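Local coordinates for type III secretion system effector protein ExoU (PDB 4QMK) that is probably a patatin-like phospholipase exported by a type III secretion system and localized to the plasma membrane by a phosphatidylinositol 4,5-bisphosphate binding domain, at residues R193-I196 against L197-A201; L585-P588 against G589-A592; D443-M446 against A447-D450. All blocks are in the same frame, centred on the assembly; numbering follows the deposited sequence.

In the fold
All three contacts are local, each bridging residues a few positions apart, and they follow one another in series along the chain without nesting or crossing. Contact 1 comes first, in the last turns of helix 183-201 within the patatin-like phospholipase region, and packs on helix 210-221. Contact 3 follows at 443-450, where the chain passes from helix 441-446 into helix 450-461 against strand 434-438 and helix 464-491. Contact 2, at 585-592, closes the tight turn between helices 555-585 and 592-606 in the C-terminal region and touches strand 254-260. Contacts 1 and 2 lie on opposite sides of the chain's centre, their own centres about 47 Å apart.

Contact 1: R193-I196 against L197-A201; sequences RQSI and LAHIA
I196 lies alongside I200 one turn later, both side chains pointing the same way, and I196 CG2 meets I200 CD1 at 3.6 Å. I200 CG1, anti to its own carbonyl carbon (chi1 -68°), is swung back over the preceding turn and also rests 3.3 Å from I196 O. The pair is buried, with L219 of helix 210-221 packed on I196 and A216 of the same helix on I200. On a different face of the helix, H199 offers its ring edge to S195: H199 CD2 comes within 2.9 Å of S195 O, close to the ring plane. The polar ends of these two residues bond to neighbouring chain, S195 OG to S115 O and H199 NE2 to G116 O, which ties both to the same short piece after helix 107-114. Beneath the side chains runs a ladder of backbone bonds, from L197 N to R193 O at 2.8 Å through I200 N to I196 O, all nearly straight. Such i to i+4 side-chain pairing is characteristic of an alpha-helix packed on more than one side, here within the patatin-like region, on helix 210-221 and on the chain that follows helix 107-114.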
ATOM      1  N   ARG A 193       4.910 -10.794 -19.044  1.00 47.22           N
ATOM      2  CA  ARG A 193       3.487 -10.622 -19.460  1.00 47.27           C
ATOM      3  C   ARG A 193       3.092 -11.693 -20.496  1.00 49.90           C
ATOM      4  O   ARG A 193       2.139 -12.469 -20.277  1.00 48.37           O
ATOM      5  CB  ARG A 193       3.259  -9.223 -20.071  1.00 45.52           C
ATOM      6  CG  ARG A 193       1.834  -8.690 -19.982  1.00 47.50           C
ATOM      7  CD  ARG A 193       1.524  -7.501 -20.909  1.00 50.11           C
ATOM      8  NE  ARG A 193       2.680  -6.686 -21.250  1.00 56.11           N
ATOM      9  CZ  ARG A 193       3.193  -5.686 -20.526  1.00 58.67           C
ATOM     10  NH1 ARG A 193       4.263  -5.045 -20.985  1.00 64.33           N
ATOM     11  NH2 ARG A 193       2.666  -5.312 -19.361  1.00 56.57           N
ATOM     12  N   GLN A 194       3.823 -11.725 -21.621  1.00 48.59           N
ATOM     13  CA  GLN A 194       3.526 -12.650 -22.704  1.00 49.27           C
ATOM     14  C   GLN A 194       3.474 -14.058 -22.158  1.00 48.28           C
ATOM     15  O   GLN A 194       2.436 -14.724 -22.239  1.00 46.89           O
ATOM     16  CB  GLN A 194       4.542 -12.448 -23.814  1.00 55.63           C
ATOM     17  CG  GLN A 194       4.858 -13.605 -24.741  1.00 57.65           C
ATOM     18  CD  GLN A 194       5.778 -13.146 -25.869  1.00 61.36           C
ATOM     19  OE1 GLN A 194       6.485 -12.130 -25.752  1.00 55.48           O
ATOM     20  NE2 GLN A 194       5.760 -13.878 -26.975  1.00 71.22           N
ATOM     21  N   SER A 195       4.559 -14.455 -21.496  1.00 46.83           N
ATOM     22  CA  SER A 195       4.668 -15.781 -20.872  1.00 44.40           C
ATOM     23  C   SER A 195       3.509 -16.088 -19.959  1.00 42.70           C
ATOM     24  O   SER A 195       2.896 -17.136 -20.086  1.00 43.12           O
ATOM     25  CB  SER A 195       5.950 -15.870 -20.087  1.00 42.41           C
ATOM     26  OG  SER A 195       5.944 -17.020 -19.284  1.00 44.44           O
ATOM     27  N   ILE A 196       3.181 -15.158 -19.070  1.00 40.88           N
ATOM     28  CA  ILE A 196       2.078 -15.356 -18.131  1.00 40.25           C
ATOM     29  C   ILE A 196       0.728 -15.493 -18.823  1.00 45.14           C
ATOM     30  O   ILE A 196      -0.063 -16.388 -18.515  1.00 44.71           O
ATOM     31  CB  ILE A 196       1.983 -14.200 -17.145  1.00 41.81           C
ATOM     32  CG1 ILE A 196       3.056 -14.329 -16.084  1.00 41.36           C
ATOM     33  CG2 ILE A 196       0.631 -14.184 -16.457  1.00 46.27           C
ATOM     34  CD1 ILE A 196       3.188 -13.113 -15.194  1.00 38.64           C
ATOM     35  N   LEU A 197       0.451 -14.602 -19.768  1.00 48.83           N
ATOM     36  CA  LEU A 197      -0.818 -14.663 -20.492  1.00 48.26           C
ATOM     37  C   LEU A 197      -0.984 -16.008 -21.185  1.00 50.10           C
ATOM     38  O   LEU A 197      -2.032 -16.652 -21.054  1.00 54.89           O
ATOM     39  CB  LEU A 197      -0.940 -13.515 -21.488  1.00 47.24           C
ATOM     40  CG  LEU A 197      -1.112 -12.155 -20.817  1.00 46.89           C
ATOM     41  CD1 LEU A 197      -1.221 -11.031 -21.830  1.00 49.13           C
ATOM     42  CD2 LEU A 197      -2.304 -12.113 -19.888  1.00 47.74           C
ATOM     43  N   ALA A 198       0.046 -16.422 -21.917  1.00 49.60           N
ATOM     44  CA  ALA A 198       0.034 -17.707 -22.592  1.00 48.93           C
ATOM     45  C   ALA A 198      -0.363 -18.785 -21.580  1.00 49.50           C
ATOM     46  O   ALA A 198      -1.284 -19.556 -21.814  1.00 53.02           O
ATOM     47  CB  ALA A 198       1.402 -18.002 -23.199  1.00 45.90           C
ATOM     48  N   HIS A 199       0.311 -18.818 -20.440  1.00 50.40           N
ATOM     49  CA  HIS A 199       0.013 -19.837 -19.437  1.00 51.31           C
ATOM     50  C   HIS A 199      -1.414 -19.719 -18.948  1.00 51.59           C
ATOM     51  O   HIS A 199      -2.122 -20.701 -18.883  1.00 49.29           O
ATOM     52  CB  HIS A 199       1.009 -19.808 -18.263  1.00 47.58           C
ATOM     53  CG  HIS A 199       2.354 -20.388 -18.596  1.00 48.42           C
ATOM     54  ND1 HIS A 199       2.620 -21.737 -18.534  1.00 49.10           N
ATOM     55  CD2 HIS A 199       3.507 -19.804 -19.007  1.00 51.48           C
ATOM     56  CE1 HIS A 199       3.871 -21.965 -18.899  1.00 48.28           C
ATOM     57  NE2 HIS A 199       4.432 -20.807 -19.198  1.00 50.30           N
ATOM     58  N   ILE A 200      -1.853 -18.513 -18.631  1.00 56.23           N
ATOM     59  CA  ILE A 200      -3.234 -18.333 -18.189  1.00 58.23           C
ATOM     60  C   ILE A 200      -4.176 -18.898 -19.242  1.00 62.22           C
ATOM     61  O   ILE A 200      -5.117 -19.622 -18.889  1.00 63.35           O
ATOM     62  CB  ILE A 200      -3.572 -16.863 -17.908  1.00 59.06           C
ATOM     63  CG1 ILE A 200      -2.786 -16.393 -16.687  1.00 65.69           C
ATOM     64  CG2 ILE A 200      -5.058 -16.684 -17.633  1.00 60.76           C
ATOM     65  CD1 ILE A 200      -2.905 -14.908 -16.392  1.00 65.60           C
ATOM     66  N   ALA A 201      -3.906 -18.603 -20.526  1.00 59.25           N
ATOM     67  CA  ALA A 201      -4.759 -19.086 -21.630  1.00 64.09           C
ATOM     68  C   ALA A 201      -4.818 -20.616 -21.722  1.00 66.80           C
ATOM     69  O   ALA A 201      -5.842 -21.184 -22.116  1.00 74.78           O
ATOM     70  CB  ALA A 201      -4.309 -18.489 -22.960  1.00 65.12           C
TER

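Contact 2: L585-P588 against G589-A592; sequences LYRP and GQPA
R587 folds its side chain back over a type II beta turn that runs from R587 to Q590 and joins helix 555-585 to helix 592-606. R587 CB starts beside the Q590 amide, 4.1 Å from Q590 NE2. Next, CG leaves anti to the backbone N (chi1 -159°), and further bends at the second and third torsions curl the chain round toward the second half of the turn. R587 NE then reaches P588 O at 3.4 Å, a long and weak hydrogen bond. R587 NH2 makes another weak one to P588 O, at 3.2 Å, so two bent bonds share one acceptor. One face of the guanidinium of R587 has Q590 N 3.8 Å above its plane, offset toward the rim. R587 NH2 also approaches G589 C to 3.6 Å. R587 NH1, the other tip, comes to 4.0 Å from Q590 OE1. The guanidinium and amide planes are 64° apart, and the two side chains cross at about a right angle.

The Q590 amide is instead committed to its surroundings: NE2 bonds to S584 O of the helix before and OE1 to N594 ND2 of the helix after, while Y625 OH, just past helix 611-624, also bonds to NE2. That grip fixes the amide's orientation and links the end of one helix to the start of the next, where P591 occupies the N-cap position. Beyond the turn, R587 touches R254 and Y586 touches P255, both of strand 254-260. G589 takes the left-handed backbone conformation (phi 93°) expected at the third position of a type II turn, where a side chain would jam against the P588 carbonyl. Across the turn's mouth Q590 N donates to R587 O at 3.1 Å, and the donor stands above the carbonyl plane.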
ATOM      1  N   LEU A 585      27.619  -5.802  11.589  1.00 28.19           N
ATOM      2  CA  LEU A 585      28.571  -6.896  11.609  1.00 28.43           C
ATOM      3  C   LEU A 585      29.467  -6.853  10.418  1.00 28.94           C
ATOM      4  O   LEU A 585      30.643  -7.061  10.557  1.00 30.64           O
ATOM      5  CB  LEU A 585      27.802  -8.217  11.698  1.00 29.25           C
ATOM      6  CG  LEU A 585      28.576  -9.535  11.801  1.00 31.46           C
ATOM      7  CD1 LEU A 585      29.552  -9.513  12.937  1.00 31.19           C
ATOM      8  CD2 LEU A 585      27.603 -10.700  11.985  1.00 32.40           C
ATOM      9  N   TYR A 586      28.917  -6.529   9.247  1.00 29.94           N
ATOM     10  CA  TYR A 586      29.714  -6.454   8.027  1.00 34.24           C
ATOM     11  C   TYR A 586      30.159  -5.052   7.666  1.00 34.14           C
ATOM     12  O   TYR A 586      30.542  -4.792   6.562  1.00 36.58           O
ATOM     13  CB  TYR A 586      28.939  -7.077   6.881  1.00 35.99           C
ATOM     14  CG  TYR A 586      28.806  -8.534   7.140  1.00 38.26           C
ATOM     15  CD1 TYR A 586      29.864  -9.400   6.952  1.00 40.41           C
ATOM     16  CD2 TYR A 586      27.662  -9.032   7.668  1.00 43.72           C
ATOM     17  CE1 TYR A 586      29.745 -10.749   7.237  1.00 41.59           C
ATOM     18  CE2 TYR A 586      27.528 -10.376   7.951  1.00 47.58           C
ATOM     19  CZ  TYR A 586      28.575 -11.224   7.718  1.00 43.77           C
ATOM     20  OH  TYR A 586      28.413 -12.555   8.018  1.00 60.53           O
ATOM     21  N   ARG A 587      30.088  -4.149   8.611  1.00 35.63           N
ATOM     22  CA  ARG A 587      30.546  -2.804   8.400  1.00 39.60           C
ATOM     23  C   ARG A 587      32.099  -2.872   8.324  1.00 42.02           C
ATOM     24  O   ARG A 587      32.738  -3.355   9.282  1.00 39.80           O
ATOM     25  CB  ARG A 587      30.141  -1.950   9.609  1.00 38.75           C
ATOM     26  CG  ARG A 587      30.096  -0.454   9.360  1.00 44.50           C
ATOM     27  CD  ARG A 587      30.462   0.366  10.597  1.00 43.66           C
ATOM     28  NE  ARG A 587      31.864   0.706  10.471  1.00 54.12           N
ATOM     29  CZ  ARG A 587      32.697   0.953  11.467  1.00 58.02           C
ATOM     30  NH1 ARG A 587      32.306   0.849  12.744  1.00 56.45           N
ATOM     31  NH2 ARG A 587      33.952   1.276  11.168  1.00 61.06           N
ATOM     32  N   PRO A 588      32.698  -2.430   7.203  1.00 38.53           N
ATOM     33  CA  PRO A 588      34.175  -2.313   7.078  1.00 39.88           C
ATOM     34  C   PRO A 588      34.799  -1.533   8.235  1.00 36.61           C
ATOM     35  O   PRO A 588      34.375  -0.411   8.517  1.00 34.32           O
ATOM     36  CB  PRO A 588      34.358  -1.516   5.785  1.00 39.30           C
ATOM     37  CG  PRO A 588      33.152  -1.821   4.988  1.00 39.85           C
ATOM     38  CD  PRO A 588      32.018  -2.094   5.946  1.00 39.68           C
ATOM     39  N   GLY A 589      35.744  -2.159   8.939  1.00 37.58           N
ATOM     40  CA  GLY A 589      36.415  -1.516  10.096  1.00 38.27           C
ATOM     41  C   GLY A 589      35.823  -1.764  11.490  1.00 35.39           C
ATOM     42  O   GLY A 589      36.366  -1.319  12.491  1.00 34.20           O
ATOM     43  N   GLN A 590      34.715  -2.477  11.558  1.00 33.99           N
ATOM     44  CA  GLN A 590      34.062  -2.774  12.840  1.00 31.22           C
ATOM     45  C   GLN A 590      35.021  -3.515  13.697  1.00 29.47           C
ATOM     46  O   GLN A 590      35.493  -4.581  13.291  1.00 30.44           O
ATOM     47  CB  GLN A 590      32.851  -3.677  12.597  1.00 31.02           C
ATOM     48  CG  GLN A 590      32.086  -4.022  13.806  1.00 29.34           C
ATOM     49  CD  GLN A 590      31.331  -2.840  14.294  1.00 30.14           C
ATOM     50  OE1 GLN A 590      31.696  -2.193  15.279  1.00 34.26           O
ATOM     51  NE2 GLN A 590      30.258  -2.552  13.630  1.00 30.80           N
ATOM     52  N   PRO A 591      35.317  -2.983  14.883  1.00 28.59           N
ATOM     53  CA  PRO A 591      36.229  -3.621  15.817  1.00 29.09           C
ATOM     54  C   PRO A 591      35.821  -5.033  16.189  1.00 26.45           C
ATOM     55  O   PRO A 591      34.659  -5.361  16.227  1.00 26.72           O
ATOM     56  CB  PRO A 591      36.164  -2.715  17.038  1.00 30.04           C
ATOM     57  CG  PRO A 591      35.864  -1.382  16.482  1.00 29.24           C
ATOM     58  CD  PRO A 591      34.897  -1.669  15.379  1.00 29.79           C
ATOM     59  N   ALA A 592      36.809  -5.833  16.484  1.00 26.31           N
ATOM     60  CA  ALA A 592      36.648  -7.232  16.679  1.00 27.32           C
ATOM     61  C   ALA A 592      35.697  -7.621  17.841  1.00 29.40           C
ATOM     62  O   ALA A 592      34.976  -8.613  17.709  1.00 28.69           O
ATOM     63  CB  ALA A 592      38.011  -7.888  16.842  1.00 28.16           C
TER

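Contact 3: D443-M446 against A447-D450; sequences DAVM and AMDD
A447 and A444 meet first through the backbone. A447 N donates to A444 O at 3.0 Å and, weakly, to D443 O, so one N-H is divided between two carbonyls. M448 N donates more squarely to V445 O, also at 3.0 Å. These i to i+3 bonds to A447 N and M448 N are of 3-10 type, and in both the donor stands well above the carbonyl plane, as much as 65° out of it at A444 O.

Apolar side-chain contact joins M448 to V445. A bend at the third torsion (chi3 -43°) turns the methyl M448 CE inward, 3.9 Å from V445 CA and 4.2 Å from V445 CG2.

Carbon-to-carbonyl packing gathers round A444 O instead. M448 CG passes 3.3 Å from A444 O, and the methyl A447 CB sits 3.4 Å from the same A444 O.

Several polar groups find partners beyond 443-450. M446 O accepts from W522 NE1, A447 O from S325 OG and M448 O from R473 NH2; D449, the N-cap of the next helix, uses OD1 to cap M452 N, and D450 forms a salt bridge with R473.

Thus the segment is a short connection between two helices, packed from several sides: F438 of strand 434-438 lies against A444 and A447, helix 464-491 covers V445 and M446, and L453 of helix 450-461 contacts both V445 and M448.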
ATOM      1  N   ASP A 443       5.953 -42.513  16.919  1.00 34.75           N
ATOM      2  CA  ASP A 443       6.709 -41.260  16.862  1.00 33.77           C
ATOM      3  C   ASP A 443       7.240 -40.958  15.458  1.00 29.82           C
ATOM      4  O   ASP A 443       7.288 -39.809  15.041  1.00 28.82           O
ATOM      5  CB  ASP A 443       7.874 -41.296  17.851  1.00 39.01           C
ATOM      6  CG  ASP A 443       7.422 -41.208  19.277  1.00 44.93           C
ATOM      7  OD1 ASP A 443       6.547 -40.377  19.578  1.00 51.26           O
ATOM      8  OD2 ASP A 443       7.937 -41.974  20.103  1.00 57.53           O
ATOM      9  N   ALA A 444       7.615 -41.995  14.732  1.00 28.69           N
ATOM     10  CA  ALA A 444       8.015 -41.839  13.344  1.00 27.98           C
ATOM     11  C   ALA A 444       6.806 -41.375  12.515  1.00 27.41           C
ATOM     12  O   ALA A 444       6.921 -40.436  11.730  1.00 27.86           O
ATOM     13  CB  ALA A 444       8.576 -43.150  12.814  1.00 28.25           C
ATOM     14  N   VAL A 445       5.637 -41.978  12.740  1.00 26.86           N
ATOM     15  CA  VAL A 445       4.429 -41.568  12.023  1.00 27.49           C
ATOM     16  C   VAL A 445       4.076 -40.135  12.347  1.00 29.37           C
ATOM     17  O   VAL A 445       3.709 -39.368  11.455  1.00 30.42           O
ATOM     18  CB  VAL A 445       3.240 -42.458  12.340  1.00 28.02           C
ATOM     19  CG1 VAL A 445       1.951 -41.826  11.885  1.00 27.86           C
ATOM     20  CG2 VAL A 445       3.418 -43.816  11.713  1.00 28.35           C
ATOM     21  N   MET A 446       4.286 -39.722  13.593  1.00 31.34           N
ATOM     22  CA  MET A 446       4.002 -38.321  13.978  1.00 31.25           C
ATOM     23  C   MET A 446       4.927 -37.337  13.256  1.00 30.66           C
ATOM     24  O   MET A 446       4.590 -36.138  13.126  1.00 30.07           O
ATOM     25  CB  MET A 446       4.135 -38.102  15.499  1.00 33.82           C
ATOM     26  CG  MET A 446       3.207 -38.908  16.385  1.00 35.74           C
ATOM     27  SD  MET A 446       1.522 -38.255  16.564  1.00 41.41           S
ATOM     28  CE  MET A 446       0.855 -38.751  14.965  1.00 41.65           C
ATOM     29  N   ALA A 447       6.091 -37.812  12.815  1.00 27.96           N
ATOM     30  CA  ALA A 447       6.998 -36.947  12.064  1.00 29.02           C
ATOM     31  C   ALA A 447       6.698 -36.840  10.560  1.00 29.58           C
ATOM     32  O   ALA A 447       7.316 -36.079   9.886  1.00 31.18           O
ATOM     33  CB  ALA A 447       8.413 -37.444  12.258  1.00 30.37           C
ATOM     34  N   MET A 448       5.766 -37.622  10.039  1.00 34.03           N
ATOM     35  CA  MET A 448       5.468 -37.637   8.600  1.00 31.89           C
ATOM     36  C   MET A 448       4.275 -36.779   8.280  1.00 32.64           C
ATOM     37  O   MET A 448       3.273 -36.816   8.990  1.00 36.35           O
ATOM     38  CB  MET A 448       5.156 -39.045   8.129  1.00 35.33           C
ATOM     39  CG  MET A 448       6.198 -40.039   8.574  1.00 37.62           C
ATOM     40  SD  MET A 448       6.036 -41.709   7.903  1.00 40.92           S
ATOM     41  CE  MET A 448       4.315 -41.880   8.096  1.00 47.83           C
ATOM     42  N   ASP A 449       4.415 -35.936   7.266  1.00 34.58           N
ATOM     43  CA  ASP A 449       3.295 -35.095   6.778  1.00 35.07           C
ATOM     44  C   ASP A 449       2.284 -35.972   6.077  1.00 30.38           C
ATOM     45  O   ASP A 449       2.523 -37.163   5.892  1.00 28.87           O
ATOM     46  CB  ASP A 449       3.818 -33.962   5.849  1.00 40.07           C
ATOM     47  CG  ASP A 449       4.557 -34.472   4.624  1.00 39.25           C
ATOM     48  OD1 ASP A 449       3.950 -35.126   3.767  1.00 45.22           O
ATOM     49  OD2 ASP A 449       5.754 -34.183   4.497  1.00 52.29           O
ATOM     50  N   ASP A 450       1.141 -35.425   5.731  1.00 32.36           N
ATOM     51  CA  ASP A 450       0.051 -36.267   5.181  1.00 35.01           C
ATOM     52  C   ASP A 450       0.447 -36.989   3.921  1.00 35.51           C
ATOM     53  O   ASP A 450       0.185 -38.171   3.780  1.00 36.32           O
ATOM     54  CB  ASP A 450      -1.204 -35.456   4.953  1.00 36.81           C
ATOM     55  CG  ASP A 450      -1.859 -34.992   6.258  1.00 44.33           C
ATOM     56  OD1 ASP A 450      -1.416 -35.401   7.366  1.00 47.07           O
ATOM     57  OD2 ASP A 450      -2.832 -34.202   6.186  1.00 55.21           O
TER